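Local coordinates for protein GH26C (Muricauda sp. MAR_2010_75, PDB 6Q78) that probably hydrolyses internal beta-1,4-mannosidic linkages of mannans, as an endo-acting beta-mannanase of glycoside hydrolase family 26 with a TIM-barrel catalytic domain, at residues D99-I102 / K103-T106; F160-P163 / F164-E167; G166-Y170 / T171-T175; F239-I242 / E243-I246; A283-P286 / G287-F290. All blocks are in the same frame, centred on the assembly; numbering follows the deposited sequence.

Following the chain, contact 1 (99-102/103-106) caps the short helix 101-106 between barrel strands 81-86 and 112-116. Contacts 2 and 3 come next, both in the long loop from strand 153-157 to helix 176-186; they share Gly-166 and Glu-167, with centres about 7 Å apart, and Glu-162 and His-168 join their backbones. Contact 4 starts helix 242-259 after strand 220-223, where Phe-239 packs on Thr-171 of contact 3. Contact 5, in the loop before strand 293-298, touches contact 4 through Arg-284, which hydrogen-bonds to the carbonyl of Cys-240. None encloses another; contact 1 stands apart, about 41 Å centre to centre from contact 4.

Contact 1: residues D99-I102 / K103-T106; sequences DSDI and KKMT
Lys-104 folds back over the start of helix 101-106 and sets its ammonium between two oxygens, Asp-99 O at 2.7 Å from NZ and Asp-101 OD1 at 2.8 Å from NZ. The second is a salt bridge, formed as the two side chains run side by side in the same direction, and the carboxylate oxygen is approached nearly along its C-O bond. The lysine chain is extended until its last torsion bends (chi4 78°) and turns NZ toward both acceptors; the carbonyl of Asn-96 is a further partner. This is the close-packed side: Asp-101 is buried, and its OD2 is taken by Tyr-93 N and Asn-375 ND2. Ser-100 is the N-cap, its OG accepting from Lys-103 N at 3.1 Å and also bonding to Asp-109. At the far end Ile-102 O accepts from Thr-106 N and, at 2.9 Å, from Thr-106 OG1, the two donors lying on opposite faces of the carbonyl plane.

The other flank is looser. Exposed Asp-99 lies against the aliphatic part of Lys-103, with OD2 3.5 Å from CE, while OD2 and Lys-103 NZ remain 4.6 Å apart, beyond a salt bridge. Charge is therefore paired closely only on the inner flank, where the lysine probably helps stabilise the buried carboxylate of Asp-101 and fastens the chain ahead of the helix to its first turn.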
loop_
_atom_site.group_PDB
_atom_site.type_symbol
_atom_site.label_atom_id
_atom_site.label_comp_id
_atom_site.label_asym_id
_atom_site.label_seq_id
_atom_site.Cartn_x
_atom_site.Cartn_y
_atom_site.Cartn_z
ATOM N N ASP A 99 -0.496 -12.851 18.560
ATOM C CA ASP A 99 0.126 -11.570 18.230
ATOM C C ASP A 99 0.612 -11.567 16.779
ATOM O O ASP A 99 0.977 -12.612 16.227
ATOM C CB ASP A 99 1.336 -11.354 19.141
ATOM C CG ASP A 99 0.950 -11.067 20.582
ATOM O OD1 ASP A 99 -0.214 -10.669 20.823
ATOM O OD2 ASP A 99 1.819 -11.233 21.458
ATOM N N SER A 100 0.652 -10.376 16.160
ATOM C CA SER A 100 1.285 -10.238 14.853
ATOM C C SER A 100 2.699 -10.806 14.905
ATOM O O SER A 100 3.371 -10.771 15.951
ATOM C CB SER A 100 1.352 -8.745 14.470
ATOM O OG SER A 100 2.270 -8.001 15.282
ATOM N N ASP A 101 3.171 -11.348 13.771
ATOM C CA ASP A 101 4.537 -11.861 13.763
ATOM C C ASP A 101 5.539 -10.774 14.124
ATOM O O ASP A 101 6.520 -11.048 14.813
ATOM C CB ASP A 101 4.896 -12.487 12.414
ATOM C CG ASP A 101 4.224 -13.823 12.182
ATOM O OD1 ASP A 101 3.664 -14.400 13.140
ATOM O OD2 ASP A 101 4.286 -14.339 11.038
ATOM N N ILE A 102 5.326 -9.530 13.679
ATOM C CA ILE A 102 6.282 -8.487 14.035
ATOM C C ILE A 102 6.315 -8.271 15.541
ATOM O O ILE A 102 7.384 -8.018 16.102
ATOM C CB ILE A 102 6.033 -7.208 13.214
ATOM C CG1 ILE A 102 6.623 -7.417 11.815
ATOM C CG2 ILE A 102 6.679 -5.963 13.841
ATOM C CD1 ILE A 102 6.275 -6.292 10.831
ATOM N N LYS A 103 5.172 -8.410 16.223
ATOM C CA LYS A 103 5.184 -8.309 17.691
ATOM C C LYS A 103 5.795 -9.547 18.347
ATOM O O LYS A 103 6.511 -9.427 19.350
ATOM C CB LYS A 103 3.767 -8.070 18.216
ATOM C CG LYS A 103 3.697 -7.941 19.745
ATOM C CD LYS A 103 2.305 -7.494 20.152
ATOM C CE LYS A 103 2.061 -7.781 21.605
ATOM N NZ LYS A 103 2.888 -6.922 22.450
ATOM N N LYS A 104 5.557 -10.748 17.794
ATOM C CA LYS A 104 6.273 -11.920 18.313
ATOM C C LYS A 104 7.774 -11.693 18.269
ATOM O O LYS A 104 8.509 -12.135 19.161
ATOM C CB LYS A 104 5.961 -13.180 17.487
ATOM C CG LYS A 104 4.485 -13.663 17.442
ATOM C CD LYS A 104 4.430 -14.994 16.690
ATOM C CE LYS A 104 3.045 -15.581 16.587
ATOM N NZ LYS A 104 2.224 -14.905 15.523
ATOM N N MET A 105 8.253 -11.068 17.196
ATOM C CA MET A 105 9.677 -10.894 16.937
ATOM C C MET A 105 10.266 -9.761 17.763
ATOM O O MET A 105 11.303 -9.946 18.427
ATOM C CB MET A 105 9.839 -10.583 15.434
ATOM C CG MET A 105 11.297 -10.486 14.939
ATOM S SD MET A 105 12.227 -12.056 15.120
ATOM C CE MET A 105 13.396 -11.628 16.444
ATOM N N THR A 106 9.625 -8.576 17.735
ATOM C CA THR A 106 10.208 -7.339 18.257
ATOM C C THR A 106 9.615 -6.883 19.581
ATOM O O THR A 106 10.217 -6.014 20.234
ATOM C CB THR A 106 10.020 -6.166 17.277
ATOM O OG1 THR A 106 8.643 -5.713 17.299
ATOM C CG2 THR A 106 10.434 -6.536 15.867
#

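Contact 2: residues F160-P163 / F164-E167; sequences FREP and FEGE
Two bends, at chi1 69° and chi2 76°, curl the side chain of Glu-162 back so that its carboxylate faces the backbone of Phe-164 and Glu-165, while Arg-161 stays extended from CG to NE and runs along the backbone of Gly-166 and Glu-167. Each oxygen of Glu-162 takes one main-chain N-H. OE1 accepts from Glu-165 N at 2.7 Å on its syn side, though tilted out of the carboxylate plane, and OE2 accepts from Phe-164 N at 2.8 Å, with that donor standing 43° out of the plane. The same OE2 lies at the edge of the Phe-164 ring, 3.3 Å from CD2, with carboxylate and ring nearly coplanar although the two side chains cross at about a right angle. A water extends the grip, donating a hydrogen bond to Glu-162 OE1 and accepting one from Glu-167 N at 2.9 Å. The buried carboxylate is thus held at both oxygens and its rotation is fixed.

The backbone closes the turn as Gly-166 N donates to Glu-162 O at 2.8 Å. Arg-161 NH1 donates to Glu-167 O at 2.7 Å. That oxygen lies near the guanidinium plane, whereas NH1 approaches from above the carbonyl plane, and the Arg-161 CD methylene rests 3.2 Å from Gly-166 O. Phe-164 meets Phe-177 edge-to-face, and Pro-163 packs on helices 176-186 and 193-208. A glutamate folded over its own turn thus probably helps to order an irregular beta-alpha loop, at the C-terminal end of strand 153-157, the end where TIM-barrel glycosidases build their active sites.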
loop_
_atom_site.group_PDB
_atom_site.type_symbol
_atom_site.label_atom_id
_atom_site.label_comp_id
_atom_site.label_asym_id
_atom_site.label_seq_id
_atom_site.Cartn_x
_atom_site.Cartn_y
_atom_site.Cartn_z
ATOM N N PHE A 160 -8.312 -6.952 -7.763
ATOM C CA PHE A 160 -9.651 -6.872 -8.357
ATOM C C PHE A 160 -9.782 -7.923 -9.454
ATOM O O PHE A 160 -9.091 -7.867 -10.468
ATOM C CB PHE A 160 -9.787 -5.437 -8.879
ATOM C CG PHE A 160 -11.099 -5.104 -9.596
ATOM C CD1 PHE A 160 -12.262 -5.807 -9.353
ATOM C CD2 PHE A 160 -11.140 -4.027 -10.471
ATOM C CE1 PHE A 160 -13.451 -5.448 -10.012
ATOM C CE2 PHE A 160 -12.297 -3.703 -11.153
ATOM C CZ PHE A 160 -13.450 -4.415 -10.931
ATOM N N ARG A 161 -10.618 -8.925 -9.213
ATOM C CA ARG A 161 -10.817 -9.962 -10.221
ATOM C C ARG A 161 -11.470 -9.354 -11.453
ATOM O O ARG A 161 -12.358 -8.504 -11.358
ATOM C CB ARG A 161 -11.640 -11.125 -9.645
ATOM C CG ARG A 161 -10.876 -11.839 -8.538
ATOM C CD ARG A 161 -11.707 -12.895 -7.827
ATOM N NE ARG A 161 -11.098 -13.191 -6.538
ATOM C CZ ARG A 161 -10.126 -14.064 -6.333
ATOM N NH1 ARG A 161 -9.625 -14.769 -7.337
ATOM N NH2 ARG A 161 -9.632 -14.205 -5.090
ATOM N N GLU A 162 -11.038 -9.811 -12.620
ATOM C CA GLU A 162 -11.430 -9.175 -13.858
ATOM C C GLU A 162 -12.941 -9.292 -14.050
ATOM O O GLU A 162 -13.567 -10.249 -13.579
ATOM C CB GLU A 162 -10.661 -9.792 -15.035
ATOM C CG GLU A 162 -11.042 -11.261 -15.396
ATOM C CD GLU A 162 -12.348 -11.352 -16.145
ATOM O OE1 GLU A 162 -13.064 -12.399 -16.012
ATOM O OE2 GLU A 162 -12.652 -10.389 -16.886
ATOM N N PRO A 163 -13.545 -8.333 -14.761
ATOM C CA PRO A 163 -15.006 -8.136 -14.661
ATOM C C PRO A 163 -15.865 -9.107 -15.455
ATOM O O PRO A 163 -17.059 -9.250 -15.129
ATOM C CB PRO A 163 -15.205 -6.696 -15.192
ATOM C CG PRO A 163 -14.064 -6.544 -16.173
ATOM C CD PRO A 163 -12.897 -7.223 -15.463
ATOM N N PHE A 164 -15.328 -9.773 -16.479
ATOM C CA PHE A 164 -16.183 -10.610 -17.315
ATOM C C PHE A 164 -16.677 -11.832 -16.556
ATOM O O PHE A 164 -17.854 -12.204 -16.660
ATOM C CB PHE A 164 -15.457 -11.017 -18.600
ATOM C CG PHE A 164 -15.281 -9.894 -19.576
ATOM C CD1 PHE A 164 -16.332 -9.505 -20.384
ATOM C CD2 PHE A 164 -14.063 -9.230 -19.683
ATOM C CE1 PHE A 164 -16.184 -8.454 -21.294
ATOM C CE2 PHE A 164 -13.901 -8.193 -20.580
ATOM C CZ PHE A 164 -14.955 -7.810 -21.402
ATOM N N GLU A 165 -15.785 -12.504 -15.828
ATOM C CA GLU A 165 -16.199 -13.659 -15.047
ATOM C C GLU A 165 -15.936 -13.508 -13.557
ATOM O O GLU A 165 -16.483 -14.284 -12.761
ATOM C CB GLU A 165 -15.551 -14.956 -15.572
ATOM C CG GLU A 165 -16.057 -15.352 -16.989
ATOM C CD GLU A 165 -15.486 -16.670 -17.515
ATOM O OE1 GLU A 165 -14.483 -17.186 -16.966
ATOM O OE2 GLU A 165 -16.051 -17.192 -18.503
ATOM N N GLY A 166 -15.151 -12.514 -13.144
ATOM C CA GLY A 166 -14.991 -12.275 -11.723
ATOM C C GLY A 166 -14.188 -13.296 -10.952
ATOM O O GLY A 166 -14.269 -13.305 -9.726
ATOM N N GLU A 167 -13.373 -14.105 -11.626
ATOM C CA GLU A 167 -12.651 -15.172 -10.935
ATOM C C GLU A 167 -11.165 -14.919 -10.758
ATOM O O GLU A 167 -10.598 -15.415 -9.777
ATOM C CB GLU A 167 -12.833 -16.504 -11.676
ATOM C CG GLU A 167 -14.263 -16.944 -11.704
ATOM C CD GLU A 167 -14.427 -18.332 -12.291
ATOM O OE1 GLU A 167 -15.003 -19.205 -11.603
ATOM O OE2 GLU A 167 -13.943 -18.545 -13.421
HETATM O O HOH W 1 -12.111 -14.135 -14.274
#

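Contact 3: residues G166-Y170 / T171-T175; sequences GEHFY and TSEMT
Segment 166-170 has no regular secondary structure, and 171-173 then turn with helical phi/psi, so that Glu-173 N donates to Tyr-170 O at 3.0 Å, from well above the carbonyl plane. This turn brings Glu-173 back onto His-168. Its CB sits over one face of the imidazole, 3.8 Å from the ring centroid, as a CH-pi contact; CB of Glu-167 lies over the opposite face, toward its rim. The Glu-173 chain, extended beyond CG (chi2 170°), carries the carboxylate past the ring so that OE1 takes a weak hydrogen bond from His-168 ND1 at 2.9 Å, bent to 127°, with the two planes 78° apart. A water donates to the same OE1 and accepts from Tyr-170 N, tying the glutamate to the backbone. OE2 comes to the edge of the Tyr-170 ring, 3.8 Å from CD2. The Met-174 methyl CE lies 3.4 Å from Tyr-170 O.

Tyr-170 OH bonds a Tris molecule, probably from the crystallisation liquor. Thr-171 OG1 binds the carbonyl of Asp-231, joining this loop to the one after strand 220-223, while Thr-175 caps helix 176-186, into which the segment leads.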
loop_
_atom_site.group_PDB
_atom_site.type_symbol
_atom_site.label_atom_id
_atom_site.label_comp_id
_atom_site.label_asym_id
_atom_site.label_seq_id
_atom_site.Cartn_x
_atom_site.Cartn_y
_atom_site.Cartn_z
ATOM N N GLY A 166 -15.151 -12.514 -13.144
ATOM C CA GLY A 166 -14.991 -12.275 -11.723
ATOM C C GLY A 166 -14.188 -13.296 -10.952
ATOM O O GLY A 166 -14.269 -13.305 -9.726
ATOM N N GLU A 167 -13.373 -14.105 -11.626
ATOM C CA GLU A 167 -12.651 -15.172 -10.935
ATOM C C GLU A 167 -11.165 -14.919 -10.758
ATOM O O GLU A 167 -10.598 -15.415 -9.777
ATOM C CB GLU A 167 -12.833 -16.504 -11.676
ATOM C CG GLU A 167 -14.263 -16.944 -11.704
ATOM C CD GLU A 167 -14.427 -18.332 -12.291
ATOM O OE1 GLU A 167 -15.003 -19.205 -11.603
ATOM O OE2 GLU A 167 -13.943 -18.545 -13.421
ATOM N N HIS A 168 -10.497 -14.197 -11.682
ATOM C CA HIS A 168 -9.036 -14.113 -11.690
ATOM C C HIS A 168 -8.578 -12.677 -11.859
ATOM O O HIS A 168 -9.169 -11.910 -12.630
ATOM C CB HIS A 168 -8.459 -14.956 -12.848
ATOM C CG HIS A 168 -8.830 -16.404 -12.770
ATOM N ND1 HIS A 168 -8.381 -17.240 -11.766
ATOM C CD2 HIS A 168 -9.633 -17.157 -13.560
ATOM C CE1 HIS A 168 -8.885 -18.451 -11.950
ATOM N NE2 HIS A 168 -9.646 -18.425 -13.027
ATOM N N PHE A 169 -7.524 -12.315 -11.134
ATOM C CA PHE A 169 -6.818 -11.077 -11.419
ATOM C C PHE A 169 -5.465 -11.287 -12.080
ATOM O O PHE A 169 -4.972 -10.362 -12.733
ATOM C CB PHE A 169 -6.617 -10.214 -10.149
ATOM C CG PHE A 169 -6.219 -10.980 -8.933
ATOM C CD1 PHE A 169 -4.905 -11.325 -8.738
ATOM C CD2 PHE A 169 -7.159 -11.359 -8.004
ATOM C CE1 PHE A 169 -4.535 -12.061 -7.644
ATOM C CE2 PHE A 169 -6.802 -12.097 -6.902
ATOM C CZ PHE A 169 -5.496 -12.459 -6.733
ATOM N N TYR A 170 -4.872 -12.483 -11.978
ATOM C CA TYR A 170 -3.593 -12.759 -12.629
ATOM C C TYR A 170 -3.842 -13.114 -14.091
ATOM O O TYR A 170 -4.671 -13.986 -14.402
ATOM C CB TYR A 170 -2.887 -13.929 -11.938
ATOM C CG TYR A 170 -2.224 -13.578 -10.622
ATOM C CD1 TYR A 170 -1.504 -12.398 -10.481
ATOM C CD2 TYR A 170 -2.352 -14.408 -9.509
ATOM C CE1 TYR A 170 -0.898 -12.050 -9.284
ATOM C CE2 TYR A 170 -1.727 -14.065 -8.294
ATOM C CZ TYR A 170 -1.002 -12.893 -8.207
ATOM O OH TYR A 170 -0.397 -12.536 -6.999
ATOM N N THR A 171 -3.160 -12.402 -14.995
ATOM C CA THR A 171 -3.402 -12.608 -16.419
ATOM C C THR A 171 -3.086 -14.035 -16.863
ATOM O O THR A 171 -3.670 -14.500 -17.836
ATOM C CB THR A 171 -2.587 -11.618 -17.228
ATOM O OG1 THR A 171 -1.216 -11.725 -16.831
ATOM C CG2 THR A 171 -3.086 -10.216 -16.950
ATOM N N SER A 172 -2.165 -14.736 -16.186
ATOM C CA SER A 172 -1.826 -16.105 -16.605
ATOM C C SER A 172 -2.994 -17.064 -16.429
ATOM O O SER A 172 -3.003 -18.145 -17.040
ATOM C CB SER A 172 -0.655 -16.622 -15.766
ATOM O OG SER A 172 -1.026 -16.719 -14.400
ATOM N N GLU A 173 -3.965 -16.699 -15.594
ATOM C CA GLU A 173 -5.108 -17.542 -15.282
ATOM C C GLU A 173 -6.353 -17.193 -16.078
ATOM O O GLU A 173 -7.339 -17.929 -15.994
ATOM C CB GLU A 173 -5.443 -17.452 -13.774
ATOM C CG GLU A 173 -4.272 -17.832 -12.871
ATOM C CD GLU A 173 -4.526 -17.515 -11.395
ATOM O OE1 GLU A 173 -5.579 -16.930 -11.061
ATOM O OE2 GLU A 173 -3.660 -17.854 -10.567
ATOM N N MET A 174 -6.368 -16.095 -16.825
ATOM C CA MET A 174 -7.577 -15.751 -17.561
ATOM C C MET A 174 -7.405 -16.014 -19.057
ATOM O O MET A 174 -6.331 -16.397 -19.524
ATOM C CB MET A 174 -8.011 -14.315 -17.263
ATOM C CG MET A 174 -7.036 -13.302 -17.748
ATOM S SD MET A 174 -7.454 -11.619 -17.192
ATOM C CE MET A 174 -6.907 -11.665 -15.609
ATOM N N THR A 175 -8.478 -15.808 -19.823
ATOM C CA THR A 175 -8.397 -16.018 -21.261
ATOM C C THR A 175 -7.739 -14.825 -21.946
ATOM O O THR A 175 -7.610 -13.734 -21.373
ATOM C CB THR A 175 -9.786 -16.219 -21.870
ATOM O OG1 THR A 175 -10.511 -14.989 -21.842
ATOM C CG2 THR A 175 -10.567 -17.242 -21.054
HETATM O O HOH W 2 -5.954 -14.686 -10.050
#

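Contact 4: residues F239-I242 / E243-I246; sequences FCTI and EEYI
Thr-241 OG1 accepts from Glu-244 N at 3.0 Å, and the same hydroxyl oxygen has CG of Glu-244 lying 3.3 Å away. The threonine places OG1 between its backbone N and carbonyl carbon (chi1 68°), from where it can reach forward into the first turn of the helix. The glutamate answers in the reverse direction: its OE1 accepts from Thr-241 N at 3.0 Å in a nearly straight bond (165° at the hydrogen), the donor standing above the carboxylate plane. With Thr-241 as N-cap, the two residues form a capping box at the start of helix 242-259, one of the barrel helices, which follows strand 220-223. The side chains cross at a slant, and the carboxylate also reaches back over Cys-240, with OE1 3.4 Å from CA. A negative group held at this end would probably interact well with the helix dipole.

The regular helix bonds begin at once, Tyr-245 N to Thr-241 O and Ile-246 N to Ile-242 O, both 3.0 Å. Ile-242 and Ile-246 lie side by side on one flank, CG2 of the first 3.8 Å from CD1 of the second. On the buried side Cys-240 SG rests against Tyr-245 CB at 4.2 Å, and Tyr-245 OH goes on to bond the carbonyl of Phe-225. Leu-183 of helix 176-186 touches both Cys-240 and Glu-244.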
loop_
_atom_site.group_PDB
_atom_site.type_symbol
_atom_site.label_atom_id
_atom_site.label_comp_id
_atom_site.label_asym_id
_atom_site.label_seq_id
_atom_site.Cartn_x
_atom_site.Cartn_y
_atom_site.Cartn_z
ATOM N N PHE A 239 -1.817 -4.407 -21.915
ATOM C CA PHE A 239 -3.239 -4.617 -22.119
ATOM C C PHE A 239 -4.021 -3.328 -22.250
ATOM O O PHE A 239 -5.221 -3.385 -22.544
ATOM C CB PHE A 239 -3.795 -5.428 -20.938
ATOM C CG PHE A 239 -2.981 -6.626 -20.644
ATOM C CD1 PHE A 239 -2.836 -7.614 -21.623
ATOM C CD2 PHE A 239 -2.289 -6.745 -19.448
ATOM C CE1 PHE A 239 -2.032 -8.705 -21.385
ATOM C CE2 PHE A 239 -1.503 -7.851 -19.223
ATOM C CZ PHE A 239 -1.378 -8.820 -20.176
ATOM N N CYS A 240 -3.385 -2.169 -22.077
ATOM C CA CYS A 240 -4.096 -0.905 -22.197
ATOM C C CYS A 240 -3.101 0.180 -22.578
ATOM O O CYS A 240 -1.891 0.056 -22.344
ATOM C CB CYS A 240 -4.833 -0.530 -20.891
ATOM S SG CYS A 240 -3.763 -0.384 -19.433
ATOM N N THR A 241 -3.616 1.235 -23.199
ATOM C CA THR A 241 -2.778 2.380 -23.504
ATOM C C THR A 241 -2.555 3.244 -22.256
ATOM O O THR A 241 -3.249 3.129 -21.251
ATOM C CB THR A 241 -3.440 3.243 -24.576
ATOM O OG1 THR A 241 -4.610 3.861 -24.030
ATOM C CG2 THR A 241 -3.804 2.421 -25.833
ATOM N N ILE A 242 -1.551 4.117 -22.348
ATOM C CA ILE A 242 -1.303 5.129 -21.326
ATOM C C ILE A 242 -2.567 5.926 -21.055
ATOM O O ILE A 242 -2.959 6.137 -19.903
ATOM C CB ILE A 242 -0.169 6.052 -21.795
ATOM C CG1 ILE A 242 1.161 5.288 -21.745
ATOM C CG2 ILE A 242 -0.166 7.354 -20.970
ATOM C CD1 ILE A 242 2.302 5.991 -22.500
ATOM N N GLU A 243 -3.226 6.380 -22.122
ATOM C CA GLU A 243 -4.421 7.199 -21.959
ATOM C C GLU A 243 -5.531 6.422 -21.257
ATOM O O GLU A 243 -6.259 6.986 -20.433
ATOM C CB GLU A 243 -4.878 7.727 -23.323
ATOM C CG GLU A 243 -3.880 8.745 -23.953
ATOM C CD GLU A 243 -2.740 8.121 -24.779
ATOM O OE1 GLU A 243 -1.986 8.919 -25.367
ATOM O OE2 GLU A 243 -2.581 6.871 -24.864
ATOM N N GLU A 244 -5.676 5.132 -21.566
ATOM C CA GLU A 244 -6.705 4.330 -20.900
ATOM C C GLU A 244 -6.407 4.171 -19.413
ATOM O O GLU A 244 -7.317 4.285 -18.586
ATOM C CB GLU A 244 -6.836 2.965 -21.573
ATOM C CG GLU A 244 -7.613 3.008 -22.920
ATOM C CD GLU A 244 -7.445 1.767 -23.789
ATOM O OE1 GLU A 244 -6.553 0.938 -23.540
ATOM O OE2 GLU A 244 -8.212 1.633 -24.787
ATOM N N TYR A 245 -5.151 3.886 -19.052
ATOM C CA TYR A 245 -4.828 3.738 -17.634
ATOM C C TYR A 245 -5.097 5.034 -16.886
ATOM O O TYR A 245 -5.696 5.025 -15.803
ATOM C CB TYR A 245 -3.366 3.301 -17.466
ATOM C CG TYR A 245 -3.026 3.025 -16.036
ATOM C CD1 TYR A 245 -3.257 1.757 -15.486
ATOM C CD2 TYR A 245 -2.526 4.033 -15.207
ATOM C CE1 TYR A 245 -2.997 1.513 -14.135
ATOM C CE2 TYR A 245 -2.259 3.791 -13.865
ATOM C CZ TYR A 245 -2.478 2.523 -13.350
ATOM O OH TYR A 245 -2.198 2.306 -12.009
ATOM N N ILE A 246 -4.681 6.160 -17.464
ATOM C CA ILE A 246 -4.876 7.452 -16.817
ATOM C C ILE A 246 -6.359 7.783 -16.716
ATOM O O ILE A 246 -6.830 8.292 -15.684
ATOM C CB ILE A 246 -4.086 8.530 -17.582
ATOM C CG1 ILE A 246 -2.580 8.337 -17.347
ATOM C CG2 ILE A 246 -4.506 9.938 -17.146
ATOM C CD1 ILE A 246 -1.744 9.330 -18.168
#

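Contact 5: residues A283-P286 / G287-F290; sequences ARYP and GDDF
The Tyr-285 ring has the backbone of Gly-287 over one face, with Gly-287 N 3.4 Å from CD2, and the carboxylate of Asp-288 at its edge. Phe-269 meets this ring edge-to-face. With CG anti to the backbone N, the ring runs along the chain that follows it, which brings the phenol to Asp-288. Tyr-285 OH donates to Asp-288 OD1 at 2.7 Å, and OD1 accepts with its anti lone pair, the one away from OD2; ring and carboxylate planes stand 70° apart. The same OD1 forms a salt bridge with Arg-327, so one oxygen serves two donors, and the added positive charge probably stabilises the carboxylate.

Gly-287 has phi 120° and psi 150°, angles at which a side chain would run into the carbonyl oxygen of Pro-286. It begins a type I beta turn closed by Phe-290 N to Gly-287 O at 3.0 Å, and the turn brings Phe-290 back to the proline. The two side chains slant across each other, Pro-286 CG 4.1 Å from Phe-290 CB, and Phe-290 CD2 lies 3.3 Å from Pro-286 O. That carbonyl accepts from Gln-250. The loop connects helix 278-281 to strand 293-298, with Pro-286 and Phe-290 packed on helix 242-259 through Trp-249, Gln-250 and Thr-254, and with Asp-288 joined to Arg-327 at the end of helix 306-327.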
loop_
_atom_site.group_PDB
_atom_site.type_symbol
_atom_site.label_atom_id
_atom_site.label_comp_id
_atom_site.label_asym_id
_atom_site.label_seq_id
_atom_site.Cartn_x
_atom_site.Cartn_y
_atom_site.Cartn_z
ATOM N N ALA A 283 5.359 7.899 -16.687
ATOM C CA ALA A 283 4.732 7.546 -17.961
ATOM C C ALA A 283 3.206 7.423 -17.866
ATOM O O ALA A 283 2.478 7.963 -18.715
ATOM C CB ALA A 283 5.369 6.282 -18.546
ATOM N N ARG A 284 2.704 6.688 -16.865
ATOM C CA ARG A 284 1.261 6.500 -16.700
ATOM C C ARG A 284 0.718 7.217 -15.470
ATOM O O ARG A 284 -0.347 6.845 -14.963
ATOM C CB ARG A 284 0.910 5.006 -16.667
ATOM C CG ARG A 284 1.217 4.340 -17.993
ATOM C CD ARG A 284 0.942 2.812 -18.061
ATOM N NE ARG A 284 1.242 2.411 -19.430
ATOM C CZ ARG A 284 0.449 1.728 -20.241
ATOM N NH1 ARG A 284 -0.711 1.259 -19.805
ATOM N NH2 ARG A 284 0.831 1.514 -21.503
ATOM N N TYR A 285 1.446 8.220 -14.973
ATOM C CA TYR A 285 1.004 8.983 -13.810
ATOM C C TYR A 285 -0.184 9.859 -14.183
ATOM O O TYR A 285 -0.157 10.551 -15.223
ATOM C CB TYR A 285 2.182 9.825 -13.345
ATOM C CG TYR A 285 1.948 10.743 -12.166
ATOM C CD1 TYR A 285 1.864 10.244 -10.868
ATOM C CD2 TYR A 285 1.844 12.114 -12.356
ATOM C CE1 TYR A 285 1.668 11.112 -9.784
ATOM C CE2 TYR A 285 1.647 12.986 -11.296
ATOM C CZ TYR A 285 1.554 12.473 -10.015
ATOM O OH TYR A 285 1.386 13.341 -8.938
ATOM N N PRO A 286 -1.270 9.814 -13.406
ATOM C CA PRO A 286 -2.491 10.515 -13.794
ATOM C C PRO A 286 -2.538 11.981 -13.416
ATOM O O PRO A 286 -3.516 12.652 -13.760
ATOM C CB PRO A 286 -3.582 9.734 -13.060
ATOM C CG PRO A 286 -2.891 9.279 -11.812
ATOM C CD PRO A 286 -1.504 8.881 -12.285
ATOM N N GLY A 287 -1.517 12.514 -12.756
ATOM C CA GLY A 287 -1.552 13.929 -12.469
ATOM C C GLY A 287 -1.518 14.237 -10.998
ATOM O O GLY A 287 -2.041 13.473 -10.190
ATOM N N ASP A 288 -0.947 15.402 -10.661
ATOM C CA ASP A 288 -0.818 15.796 -9.261
ATOM C C ASP A 288 -2.170 15.994 -8.586
ATOM O O ASP A 288 -2.255 15.902 -7.361
ATOM C CB ASP A 288 -0.033 17.113 -9.160
ATOM C CG ASP A 288 1.449 16.976 -9.521
ATOM O OD1 ASP A 288 1.993 15.857 -9.554
ATOM O OD2 ASP A 288 2.082 18.045 -9.763
ATOM N N ASP A 289 -3.222 16.314 -9.345
ATOM C CA ASP A 289 -4.563 16.432 -8.763
ATOM C C ASP A 289 -5.181 15.088 -8.378
ATOM O O ASP A 289 -6.280 15.068 -7.806
ATOM C CB ASP A 289 -5.513 17.133 -9.749
ATOM C CG ASP A 289 -5.138 18.572 -9.987
ATOM O OD1 ASP A 289 -5.599 19.142 -10.993
ATOM O OD2 ASP A 289 -4.378 19.123 -9.170
ATOM N N PHE A 290 -4.510 13.980 -8.656
ATOM C CA PHE A 290 -5.103 12.661 -8.505
ATOM C C PHE A 290 -4.307 11.726 -7.608
ATOM O O PHE A 290 -4.774 10.617 -7.342
ATOM C CB PHE A 290 -5.272 12.028 -9.900
ATOM C CG PHE A 290 -6.271 12.735 -10.743
ATOM C CD1 PHE A 290 -7.631 12.515 -10.557
ATOM C CD2 PHE A 290 -5.869 13.686 -11.674
ATOM C CE1 PHE A 290 -8.571 13.210 -11.311
ATOM C CE2 PHE A 290 -6.812 14.358 -12.445
ATOM C CZ PHE A 290 -8.157 14.128 -12.252
#